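Local coordinates for protein enoyl-CoA hydratase/isomerase (Mycobacterium avium, PDB 3P5M) that probably catalyses the hydration or double-bond isomerisation of enoyl-coenzyme A thioesters, as a hexameric member of the crotonase superfamily, at residues B[163-168]-B[175-180]; B[83-88]-B[219-224]; B[94-99]-B[192-197]; B[62-67]-B[108-113]; B[154-159]-B[169-174]. All coordinates share one frame; numbering follows the deposited sequence.

Interaction 1: B[163-168]-B[175-180]; sequences ISAATA and SHITSA
Ile-177 meets Ala-165 and Ala-166 through a single methyl group, and its side chain can be followed outward from the backbone. CB lies against the ring of Phe-169, in the same helix as the two alanines and 3.6 Å away at the ring's CG. There the chain branches. CG2 stays beside the same ring, 3.7 Å from Phe-169 CG. CG1 takes the other route, anti to the backbone N (chi1 -171°), and carries CD1 toward the first turn of helix 165-171. CD1 sits 3.5 Å from Ala-165 CB, tighter than carbons usually pack, and 3.4 Å from Ala-165 O. The Ala-166 N lies a little farther off, 3.7 Å from Ile-177 CD1. The helix receiving this methyl begins after Ser-164, its N-cap residue, whose OG shares a hydrogen bond of 2.8 Å with Thr-167 OG1. Ser-164 and Ser-179 also pack against residues of a second subunit, which places the contact near a subunit boundary. The arrangement belongs to the crotonase fold, where a short helix links strand 163-164 of the small sheet to strand 176-177 at the margin of the main one, and one isoleucine here fastens strand to helix.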
# COMPACT_ATOMS: atom_id res chain seq x y z
N ILE B 163 11.85 13.18 3.14
CA ILE B 163 11.21 11.99 2.58
C ILE B 163 11.97 10.76 3.01
O ILE B 163 13.15 10.60 2.66
CB ILE B 163 11.18 12.06 1.04
CG1 ILE B 163 10.67 13.45 0.56
CG2 ILE B 163 10.39 10.86 0.48
CD1 ILE B 163 9.23 13.87 1.11
N SER B 164 11.30 9.86 3.72
CA SER B 164 11.93 8.66 4.26
C SER B 164 12.42 7.77 3.14
O SER B 164 11.93 7.85 2.00
CB SER B 164 10.92 7.86 5.10
OG SER B 164 9.94 7.27 4.25
N ALA B 165 13.40 6.93 3.44
CA ALA B 165 13.81 5.93 2.44
C ALA B 165 12.62 5.12 1.94
O ALA B 165 12.49 4.93 0.76
CB ALA B 165 14.87 5.01 2.99
N ALA B 166 11.75 4.68 2.84
CA ALA B 166 10.57 3.86 2.49
C ALA B 166 9.63 4.60 1.51
O ALA B 166 9.22 4.03 0.52
CB ALA B 166 9.78 3.50 3.77
N THR B 167 9.31 5.86 1.81
CA THR B 167 8.47 6.70 0.96
C THR B 167 9.12 6.96 -0.40
O THR B 167 8.45 6.83 -1.42
CB THR B 167 8.17 8.02 1.66
OG1 THR B 167 7.55 7.72 2.90
CG2 THR B 167 7.26 8.94 0.82
N ALA B 168 10.43 7.28 -0.41
CA ALA B 168 11.18 7.47 -1.64
C ALA B 168 11.08 6.24 -2.51
O ALA B 168 10.83 6.35 -3.70
CB ALA B 168 12.66 7.82 -1.38
N SER B 175 15.96 3.28 -6.72
CA SER B 175 15.80 1.93 -7.25
C SER B 175 15.70 0.84 -6.16
O SER B 175 14.98 -0.12 -6.35
CB SER B 175 16.94 1.61 -8.20
OG SER B 175 18.16 1.61 -7.47
N HIS B 176 16.37 1.03 -5.03
CA HIS B 176 16.48 -0.01 -3.97
C HIS B 176 16.23 0.46 -2.58
O HIS B 176 16.72 1.54 -2.15
CB HIS B 176 17.86 -0.67 -3.99
CG HIS B 176 18.09 -1.54 -5.18
ND1 HIS B 176 18.36 -1.03 -6.43
CD2 HIS B 176 18.06 -2.89 -5.32
CE1 HIS B 176 18.51 -2.03 -7.29
NE2 HIS B 176 18.32 -3.17 -6.64
N ILE B 177 15.47 -0.36 -1.86
CA ILE B 177 15.28 -0.15 -0.45
C ILE B 177 15.86 -1.34 0.34
O ILE B 177 15.81 -2.50 -0.11
CB ILE B 177 13.77 0.11 -0.13
CG1 ILE B 177 13.56 0.54 1.31
CG2 ILE B 177 12.91 -1.14 -0.37
CD1 ILE B 177 13.91 1.95 1.64
N THR B 178 16.42 -1.05 1.52
CA THR B 178 16.83 -2.09 2.44
C THR B 178 16.11 -1.89 3.79
O THR B 178 15.58 -0.81 4.09
CB THR B 178 18.35 -2.11 2.68
OG1 THR B 178 18.72 -0.94 3.42
CG2 THR B 178 19.14 -2.15 1.38
N SER B 179 16.08 -2.97 4.59
CA SER B 179 15.46 -2.94 5.91
C SER B 179 16.20 -3.77 6.98
O SER B 179 17.15 -4.52 6.66
CB SER B 179 13.98 -3.34 5.78
OG SER B 179 13.81 -4.50 5.00
N ALA B 180 15.82 -3.61 8.24
CA ALA B 180 16.49 -4.34 9.29
C ALA B 180 17.99 -3.97 9.27
O ALA B 180 18.32 -2.83 9.02
CB ALA B 180 16.28 -5.86 9.10

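Interaction 2: B[83-88]-B[219-224]; sequences RVVRAI and PVQAIE
Segments 83-88 and 219-224, from helices 74-90 and 217-231, face one another at a distance, with Val-85 CA and Gln-221 CA 9.8 Å apart, and the gap is bridged mainly by one long side chain. Gln-221 runs extended beyond CG and brings its amide to the flank of Val-85. The two side chains lie aslant, and NE2 of Gln-221 stands 3.9 Å from Val-85 CB and equally far from its CG1, the branch that is anti to the backbone N. This is packing of an amide nitrogen against aliphatic carbon; the hydrogen-bond partner of NE2 is the carbonyl of Gly-138, with a weak second bond to that of Asn-82. NE2 thus donates to protein while OE1 accepts from a water, which probably settles which end of the amide is N and which is O. In the crotonase fold the carboxy-terminal helices lie over the core and take part in subunit association, and here Val-220, Ile-223 and Glu-224 pack on Ala-212, Ala-211 and Ala-208 of another subunit. Val-85, for its part, also rests on Phe-106 and Ala-113 of helix 106-113.

At the oxygen end of the amide, the link to the first helix passes through that water. Gln-221 OE1 accepts from it at 3.1 Å, and the same water accepts from Arg-86 NE at 2.7 Å. The two bonds meet at the water oxygen at about 132°, and the water lies at the edge of the guanidinium group, in its plane. Arg-86 gets there by bending at its second and third torsions (60° and 77°), with its side chain resting on Leu-217 and Glu-218.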
# COMPACT_ATOMS: atom_id res chain seq x y z
N ARG B 83 28.31 20.01 -12.84
CA ARG B 83 29.18 19.12 -13.61
C ARG B 83 29.32 17.75 -12.96
O ARG B 83 29.50 16.77 -13.67
CB ARG B 83 30.56 19.77 -13.87
CG ARG B 83 30.55 20.75 -15.11
CD ARG B 83 31.37 22.03 -14.86
NE ARG B 83 32.39 21.78 -13.84
CZ ARG B 83 33.16 22.72 -13.28
NH1 ARG B 83 33.04 23.98 -13.67
NH2 ARG B 83 34.05 22.37 -12.34
N VAL B 84 29.21 17.66 -11.63
CA VAL B 84 29.24 16.35 -10.95
C VAL B 84 28.06 15.51 -11.45
O VAL B 84 28.22 14.37 -11.87
CB VAL B 84 29.20 16.48 -9.41
CG1 VAL B 84 28.93 15.13 -8.74
CG2 VAL B 84 30.54 17.08 -8.88
N VAL B 85 26.88 16.12 -11.45
CA VAL B 85 25.67 15.42 -11.86
C VAL B 85 25.75 14.99 -13.34
O VAL B 85 25.41 13.87 -13.69
CB VAL B 85 24.40 16.27 -11.59
CG1 VAL B 85 23.17 15.64 -12.30
CG2 VAL B 85 24.20 16.44 -10.06
N ARG B 86 26.21 15.89 -14.20
CA ARG B 86 26.37 15.55 -15.60
C ARG B 86 27.37 14.42 -15.82
O ARG B 86 27.07 13.51 -16.58
CB ARG B 86 26.69 16.77 -16.46
CG ARG B 86 26.94 16.41 -17.96
CD ARG B 86 25.74 15.71 -18.70
NE ARG B 86 24.68 16.66 -19.08
CZ ARG B 86 23.62 16.36 -19.83
NH1 ARG B 86 23.45 15.14 -20.35
NH2 ARG B 86 22.70 17.31 -20.08
N ALA B 87 28.51 14.47 -15.15
CA ALA B 87 29.52 13.39 -15.22
C ALA B 87 29.00 12.00 -14.80
O ALA B 87 29.33 10.97 -15.43
CB ALA B 87 30.74 13.78 -14.39
N ILE B 88 28.22 11.94 -13.72
CA ILE B 88 27.63 10.66 -13.32
C ILE B 88 26.63 10.17 -14.40
O ILE B 88 26.67 9.02 -14.79
CB ILE B 88 26.91 10.76 -11.94
CG1 ILE B 88 27.90 10.99 -10.80
CG2 ILE B 88 26.13 9.53 -11.67
CD1 ILE B 88 27.28 11.73 -9.54
N PRO B 219 19.44 22.98 -19.70
CA PRO B 219 18.72 24.26 -19.52
C PRO B 219 18.21 24.46 -18.07
O PRO B 219 18.21 25.59 -17.56
CB PRO B 219 17.49 24.15 -20.46
CG PRO B 219 17.63 22.91 -21.22
CD PRO B 219 18.90 22.19 -20.82
N VAL B 220 17.80 23.38 -17.41
CA VAL B 220 17.30 23.50 -16.05
C VAL B 220 18.44 23.86 -15.08
O VAL B 220 18.25 24.68 -14.20
CB VAL B 220 16.53 22.24 -15.56
CG1 VAL B 220 16.28 22.30 -14.05
CG2 VAL B 220 15.22 22.09 -16.29
N GLN B 221 19.61 23.25 -15.27
CA GLN B 221 20.79 23.57 -14.44
C GLN B 221 21.18 25.06 -14.59
O GLN B 221 21.48 25.71 -13.60
CB GLN B 221 21.97 22.65 -14.78
CG GLN B 221 21.90 21.20 -14.13
CD GLN B 221 23.06 20.32 -14.55
OE1 GLN B 221 23.66 20.57 -15.60
NE2 GLN B 221 23.40 19.30 -13.76
N ALA B 222 21.13 25.58 -15.81
CA ALA B 222 21.37 27.01 -16.06
C ALA B 222 20.35 27.94 -15.38
O ALA B 222 20.69 29.03 -14.92
CB ALA B 222 21.41 27.27 -17.54
N ILE B 223 19.09 27.53 -15.34
CA ILE B 223 18.08 28.28 -14.63
C ILE B 223 18.35 28.25 -13.13
O ILE B 223 18.22 29.28 -12.49
CB ILE B 223 16.69 27.82 -14.97
CG1 ILE B 223 16.39 28.24 -16.43
CG2 ILE B 223 15.67 28.40 -13.98
CD1 ILE B 223 15.25 27.45 -17.09
N GLU B 224 18.71 27.08 -12.58
CA GLU B 224 18.98 26.96 -11.14
C GLU B 224 20.19 27.80 -10.74
O GLU B 224 20.18 28.40 -9.68
CB GLU B 224 19.22 25.49 -10.71
CG GLU B 224 17.97 24.56 -10.81
CD GLU B 224 18.27 23.10 -10.41
OE1 GLU B 224 19.46 22.74 -10.26
OE2 GLU B 224 17.31 22.31 -10.29
O HOH W 1 24.04 19.22 -18.35

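Interaction 3: B[94-99]-B[192-197]; sequences PVIAGV and RSVSGG
Val-194 swings CG1 anti to its own nitrogen (chi1 171°), which aims that methyl at Pro-94 and Ile-96; Ile-96 answers with CG1 anti to the carbonyl carbon (chi1 -65°) and a second torsion of 128° that lies away from the usual staggered values. The isoleucine and the valine thus reach toward each other tip to tip, Ile-96 CD1 coming within 3.8 Å of Val-194 CG1 and 4.1 Å of Val-194 CB. Pro-94 approaches differently. Its ring slides alongside the valine, the two side chains running in opposite directions, with Pro-94 CG 3.5 Å and Pro-94 CB 3.6 Å from the same CG1 methyl. One valine branch is therefore shared between two partners that alternate along the chain, while Val-95 between them turns the other way, as neighbouring residues of a strand do.

Strand 95-99 is an inner strand of the main crotonase sheet, parallel to 53-58 on one flank and 116-119 on the other, and helix 183-195 packs across one face of that sheet with its last turn over the start of the strand. Leu-187 and Leu-191, earlier in the helix, continue the same apolar seam onto Ile-96, and Leu-116 of the next strand also meets Val-194. Phe-202, from helix 199-213, lies against Pro-94. Just after the valine, Gly-197 N donates to Val-194 O at 2.9 Å, and the carbonyl of Gly-197 is taken up by Arg-52 and Thr-199.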
# COMPACT_ATOMS: atom_id res chain seq x y z
N PRO B 94 27.91 1.90 -14.83
CA PRO B 94 26.93 2.06 -13.76
C PRO B 94 27.51 2.71 -12.50
O PRO B 94 28.64 2.41 -12.11
CB PRO B 94 26.45 0.63 -13.47
CG PRO B 94 27.55 -0.25 -14.06
CD PRO B 94 28.08 0.48 -15.22
N VAL B 95 26.74 3.64 -11.92
CA VAL B 95 27.16 4.39 -10.72
C VAL B 95 26.08 4.09 -9.68
O VAL B 95 24.88 4.33 -9.94
CB VAL B 95 27.20 5.92 -10.99
CG1 VAL B 95 27.66 6.70 -9.76
CG2 VAL B 95 28.15 6.25 -12.16
N ILE B 96 26.50 3.55 -8.53
CA ILE B 96 25.58 3.22 -7.45
C ILE B 96 25.80 4.11 -6.24
O ILE B 96 26.92 4.21 -5.74
CB ILE B 96 25.69 1.71 -7.07
CG1 ILE B 96 25.24 0.87 -8.25
CG2 ILE B 96 24.87 1.35 -5.83
CD1 ILE B 96 26.22 -0.12 -8.58
N ALA B 97 24.72 4.75 -5.79
CA ALA B 97 24.74 5.46 -4.52
C ALA B 97 24.29 4.53 -3.37
O ALA B 97 23.20 4.00 -3.40
CB ALA B 97 23.86 6.73 -4.61
N GLY B 98 25.15 4.31 -2.38
CA GLY B 98 24.70 3.65 -1.17
C GLY B 98 24.42 4.78 -0.21
O GLY B 98 25.34 5.46 0.23
N VAL B 99 23.16 5.03 0.08
CA VAL B 99 22.78 6.20 0.88
C VAL B 99 22.34 5.78 2.30
O VAL B 99 21.31 5.10 2.48
CB VAL B 99 21.63 6.98 0.23
CG1 VAL B 99 21.24 8.19 1.08
CG2 VAL B 99 22.02 7.46 -1.17
N ARG B 192 28.32 -6.24 -6.20
CA ARG B 192 28.89 -7.44 -6.81
C ARG B 192 28.23 -7.75 -8.16
O ARG B 192 28.93 -7.96 -9.15
CB ARG B 192 28.82 -8.67 -5.87
CG ARG B 192 29.07 -10.05 -6.59
CD ARG B 192 28.50 -11.29 -5.79
NE ARG B 192 27.17 -11.00 -5.24
CZ ARG B 192 26.01 -11.07 -5.91
NH1 ARG B 192 26.00 -11.48 -7.19
NH2 ARG B 192 24.87 -10.76 -5.30
N SER B 193 26.92 -7.82 -8.19
CA SER B 193 26.22 -8.25 -9.38
C SER B 193 26.36 -7.29 -10.61
O SER B 193 26.64 -7.72 -11.74
CB SER B 193 24.77 -8.51 -9.08
OG SER B 193 24.10 -8.51 -10.32
N VAL B 194 26.17 -6.01 -10.35
CA VAL B 194 26.37 -4.94 -11.34
C VAL B 194 27.83 -4.87 -11.89
O VAL B 194 28.02 -4.90 -13.10
CB VAL B 194 25.88 -3.60 -10.73
CG1 VAL B 194 26.24 -2.41 -11.59
CG2 VAL B 194 24.39 -3.66 -10.56
N SER B 195 28.82 -4.84 -11.00
CA SER B 195 30.25 -4.86 -11.38
C SER B 195 30.66 -6.16 -12.10
O SER B 195 31.71 -6.19 -12.71
CB SER B 195 31.15 -4.62 -10.15
OG SER B 195 31.12 -5.72 -9.26
N GLY B 196 29.84 -7.21 -12.02
CA GLY B 196 30.08 -8.44 -12.76
C GLY B 196 29.20 -8.57 -14.01
O GLY B 196 29.28 -9.57 -14.77
N GLY B 197 28.39 -7.54 -14.24
CA GLY B 197 27.50 -7.46 -15.39
C GLY B 197 28.09 -7.02 -16.73
O GLY B 197 29.27 -6.70 -16.85

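Interaction 4: B[62-67]-B[108-113]; sequences AFCSGG and CSLALA
Phe-63 turns one corner of its ring, CE2, to the helical turn that carries Leu-110 and Ala-111. Phe-63 CG is anti to the backbone N (chi1 177°), which sends the ring out of the loop and toward the helix, where it meets its neighbours obliquely. CE2 stands 3.9 Å from Ala-111 CB and 4.0 Å from Ala-111 N, so the ring closes on the backbone as well as on the methyl. Leu-110 reaches the same ring atom from the adjoining position, its CD2 lying 4.1 Å from Phe-63 CE2. That methyl has a second partner in the loop, Cys-64 SG at 4.2 Å; the ring and the sulfur approach it from directions nearly at right angles. The sulfur also accepts a hydrogen bond within its own loop, from Gly-66 N at 3.5 Å with an angle of 150° at the hydrogen. In relatives of the crotonase superfamily the loop corresponding to 62-67 and the amino-terminal end of the helix corresponding to 106-113 contribute backbone N-H groups to an oxyanion hole, and the same is probable here. The packing lies at the heart of the subunit. Val-99 of strand 95-99 lies against both Phe-63 and Ala-111, Leu-21 of strand 16-21 touches Cys-64 and Leu-110, and Val-84 and Ile-88 of helix 74-90 rest on Leu-110.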
# COMPACT_ATOMS: atom_id res chain seq x y z
N ALA B 62 26.13 10.87 7.77
CA ALA B 62 25.28 11.32 6.68
C ALA B 62 25.90 11.00 5.32
O ALA B 62 27.11 11.06 5.18
CB ALA B 62 24.99 12.84 6.81
N PHE B 63 25.07 10.67 4.33
CA PHE B 63 25.53 10.54 2.96
C PHE B 63 26.13 11.90 2.51
O PHE B 63 27.32 11.98 2.15
CB PHE B 63 24.36 10.09 2.02
CG PHE B 63 24.74 10.01 0.56
CD1 PHE B 63 25.51 8.95 0.07
CD2 PHE B 63 24.31 10.99 -0.35
CE1 PHE B 63 25.87 8.89 -1.29
CE2 PHE B 63 24.68 10.94 -1.70
CZ PHE B 63 25.42 9.89 -2.18
N CYS B 64 25.31 12.95 2.54
CA CYS B 64 25.73 14.29 2.12
C CYS B 64 24.67 15.28 2.54
O CYS B 64 23.49 15.18 2.14
CB CYS B 64 25.94 14.31 0.58
SG CYS B 64 26.51 15.87 -0.18
N SER B 65 25.07 16.25 3.35
CA SER B 65 24.17 17.30 3.78
C SER B 65 24.07 18.48 2.77
O SER B 65 23.39 19.47 3.00
CB SER B 65 24.57 17.76 5.19
OG SER B 65 25.93 18.17 5.20
N GLY B 66 24.73 18.34 1.61
CA GLY B 66 24.64 19.37 0.56
C GLY B 66 25.63 20.52 0.63
O GLY B 66 26.66 20.43 1.28
N GLY B 67 25.31 21.60 -0.08
CA GLY B 67 26.15 22.79 -0.12
C GLY B 67 26.49 23.33 1.25
O GLY B 67 25.62 23.54 2.10
N CYS B 108 20.93 15.23 -2.14
CA CYS B 108 19.83 14.55 -2.79
C CYS B 108 20.07 14.48 -4.30
O CYS B 108 20.00 13.40 -4.92
CB CYS B 108 18.49 15.27 -2.46
SG CYS B 108 17.03 14.43 -3.13
N SER B 109 20.34 15.63 -4.91
CA SER B 109 20.65 15.69 -6.33
C SER B 109 21.71 14.63 -6.71
O SER B 109 21.55 13.92 -7.71
CB SER B 109 21.18 17.08 -6.68
OG SER B 109 20.30 18.10 -6.20
N LEU B 110 22.78 14.54 -5.89
CA LEU B 110 23.91 13.62 -6.12
C LEU B 110 23.48 12.14 -6.18
O LEU B 110 23.84 11.39 -7.12
CB LEU B 110 24.92 13.80 -4.97
CG LEU B 110 26.25 13.06 -4.94
CD1 LEU B 110 27.05 13.39 -6.18
CD2 LEU B 110 26.99 13.60 -3.72
N ALA B 111 22.77 11.71 -5.14
CA ALA B 111 22.29 10.33 -5.04
C ALA B 111 21.41 10.06 -6.25
O ALA B 111 21.56 9.05 -6.94
CB ALA B 111 21.49 10.15 -3.76
N LEU B 112 20.50 10.98 -6.55
CA LEU B 112 19.51 10.74 -7.63
C LEU B 112 20.06 10.83 -9.05
O LEU B 112 19.46 10.31 -10.00
CB LEU B 112 18.29 11.65 -7.44
CG LEU B 112 17.60 11.54 -6.08
CD1 LEU B 112 16.28 12.31 -6.09
CD2 LEU B 112 17.33 10.08 -5.69
N ALA B 113 21.22 11.42 -9.23
CA ALA B 113 21.90 11.35 -10.51
C ALA B 113 22.42 9.93 -10.82
O ALA B 113 22.60 9.56 -11.99
CB ALA B 113 23.05 12.36 -10.56

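Interaction 5: B[154-159]-B[169-174]; sequences SRMAMT and FEWGMI
Met-156 and Met-173 meet end to end in sulfur-methyl packing, Met-156 SD lying 3.6 Å from Met-173 CE and the two CE methyls of this pair 3.9 Å apart. Both chains bend at the last torsion. Aromatic packing comes next: Met-156 SD sits at the edge of the Trp-171 ring, near its plane and 4.3 Å from CZ3, so the indole meets the sulfur rim-on. Ile-148 and Ile-163 extend this apolar cluster. In the crotonase fold it lies between helix 150-159 and helix 165-171, where the second helix ends in a Schellman motif. Gly-172, with positive phi, makes the turn, and its N donates to Phe-169 O at 3.1 Å; the reversal that follows brings Met-173 back beside the tryptophan.

The polar bonds lie apart from the methionine pair. Arg-155 O accepts twice, from Thr-159 N at 2.8 Å and from Thr-159 OG1 at 2.9 Å, the hydroxyl approaching from above the carbonyl plane, 53° out of it. The Arg-155 side chain forms a salt bridge with Glu-161 and a hydrogen bond to the carbonyl of Ser-175 of a neighbouring subunit, while Trp-171 has a cation-pi partner in Arg-152.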
# COMPACT_ATOMS: atom_id res chain seq x y z
N SER B 154 7.25 19.52 -6.50
CA SER B 154 6.84 20.84 -5.98
C SER B 154 6.73 20.81 -4.48
O SER B 154 7.19 21.72 -3.82
CB SER B 154 5.48 21.30 -6.54
OG SER B 154 5.42 21.12 -7.93
N ARG B 155 6.09 19.77 -3.95
CA ARG B 155 5.99 19.62 -2.52
C ARG B 155 7.38 19.53 -1.87
O ARG B 155 7.68 20.35 -0.99
CB ARG B 155 5.11 18.42 -2.11
CG ARG B 155 4.94 18.34 -0.57
CD ARG B 155 3.86 17.34 -0.12
NE ARG B 155 3.83 17.19 1.35
CZ ARG B 155 2.83 16.63 2.02
NH1 ARG B 155 1.77 16.19 1.35
NH2 ARG B 155 2.88 16.52 3.36
N MET B 156 8.23 18.59 -2.31
CA MET B 156 9.57 18.48 -1.75
C MET B 156 10.26 19.85 -1.70
O MET B 156 10.84 20.21 -0.69
CB MET B 156 10.43 17.52 -2.56
CG MET B 156 10.13 16.07 -2.22
SD MET B 156 11.26 14.96 -3.06
CE MET B 156 12.70 15.16 -2.03
N ALA B 157 10.16 20.59 -2.80
CA ALA B 157 10.91 21.83 -2.94
C ALA B 157 10.27 22.95 -2.14
O ALA B 157 10.97 23.68 -1.48
CB ALA B 157 11.06 22.25 -4.42
N MET B 158 8.95 23.05 -2.18
CA MET B 158 8.27 24.11 -1.47
C MET B 158 8.10 23.91 0.04
O MET B 158 8.06 24.90 0.79
CB MET B 158 6.95 24.43 -2.14
CG MET B 158 7.23 25.18 -3.42
SD MET B 158 5.81 25.55 -4.39
CE MET B 158 4.60 25.93 -3.16
N THR B 159 8.01 22.66 0.51
CA THR B 159 7.81 22.43 1.96
C THR B 159 9.08 22.05 2.71
O THR B 159 9.12 22.06 3.97
CB THR B 159 6.74 21.32 2.25
OG1 THR B 159 7.27 20.05 1.86
CG2 THR B 159 5.47 21.59 1.55
N PHE B 169 11.27 5.07 -1.92
CA PHE B 169 11.08 3.83 -2.69
C PHE B 169 9.67 3.63 -3.31
O PHE B 169 9.53 3.20 -4.49
CB PHE B 169 11.43 2.62 -1.83
CG PHE B 169 11.32 1.32 -2.55
CD1 PHE B 169 12.30 0.95 -3.48
CD2 PHE B 169 10.24 0.46 -2.30
CE1 PHE B 169 12.21 -0.27 -4.15
CE2 PHE B 169 10.14 -0.76 -2.97
CZ PHE B 169 11.13 -1.13 -3.90
N GLU B 170 8.62 3.90 -2.52
CA GLU B 170 7.24 3.72 -2.98
C GLU B 170 6.91 4.64 -4.17
O GLU B 170 6.15 4.26 -5.10
CB GLU B 170 6.26 4.06 -1.87
CG GLU B 170 6.23 3.12 -0.71
CD GLU B 170 5.41 3.68 0.46
OE1 GLU B 170 4.57 4.59 0.25
OE2 GLU B 170 5.62 3.20 1.61
N TRP B 171 7.47 5.85 -4.10
CA TRP B 171 7.32 6.89 -5.08
C TRP B 171 8.09 6.61 -6.35
O TRP B 171 7.84 7.27 -7.34
CB TRP B 171 7.85 8.21 -4.50
CG TRP B 171 6.94 8.86 -3.48
CD1 TRP B 171 5.80 8.33 -2.90
CD2 TRP B 171 7.13 10.14 -2.89
NE1 TRP B 171 5.25 9.24 -2.04
CE2 TRP B 171 6.05 10.36 -2.00
CE3 TRP B 171 8.10 11.15 -3.06
CZ2 TRP B 171 5.92 11.55 -1.24
CZ3 TRP B 171 7.96 12.32 -2.31
CH2 TRP B 171 6.87 12.50 -1.42
N GLY B 172 9.08 5.72 -6.30
CA GLY B 172 9.95 5.46 -7.48
C GLY B 172 11.10 6.45 -7.61
O GLY B 172 11.71 6.59 -8.71
N MET B 173 11.44 7.12 -6.48
CA MET B 173 12.57 8.04 -6.45
C MET B 173 13.89 7.31 -6.55
O MET B 173 14.82 7.78 -7.16
CB MET B 173 12.59 8.85 -5.13
CG MET B 173 13.53 10.07 -5.13
SD MET B 173 13.85 10.81 -3.48
CE MET B 173 12.21 11.49 -3.22
N ILE B 174 13.95 6.15 -5.92
CA ILE B 174 15.17 5.38 -5.77
C ILE B 174 14.93 3.94 -6.22
O ILE B 174 13.81 3.44 -6.07
CB ILE B 174 15.72 5.45 -4.29
CG1 ILE B 174 14.63 5.06 -3.28
CG2 ILE B 174 16.24 6.89 -4.01
CD1 ILE B 174 15.17 4.81 -1.84

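Interaction 4 lies nearest the middle of the subunit, about 3 Å between centres; interactions 2, 3 and 5 are also buried but farther from the centre, and interaction 1 is partly buried. Interactions 3, 4 and 5 are apolar across their segments. Interaction 2, the one in which a water joins the segments, combines amide-to-aliphatic packing with that bridge. Interactions 1 and 5 share helix 165-171, where the Ala-168 carbonyl probably accepts from Met-173 N. Helix 106-113 of interaction 4 touches interactions 2, 3 and 5, the last through Leu-112 on Met-173, while Ile-88 on Val-95 joins interactions 2 and 3. Interactions 1 and 2 stand on opposite sides of the chain's centre.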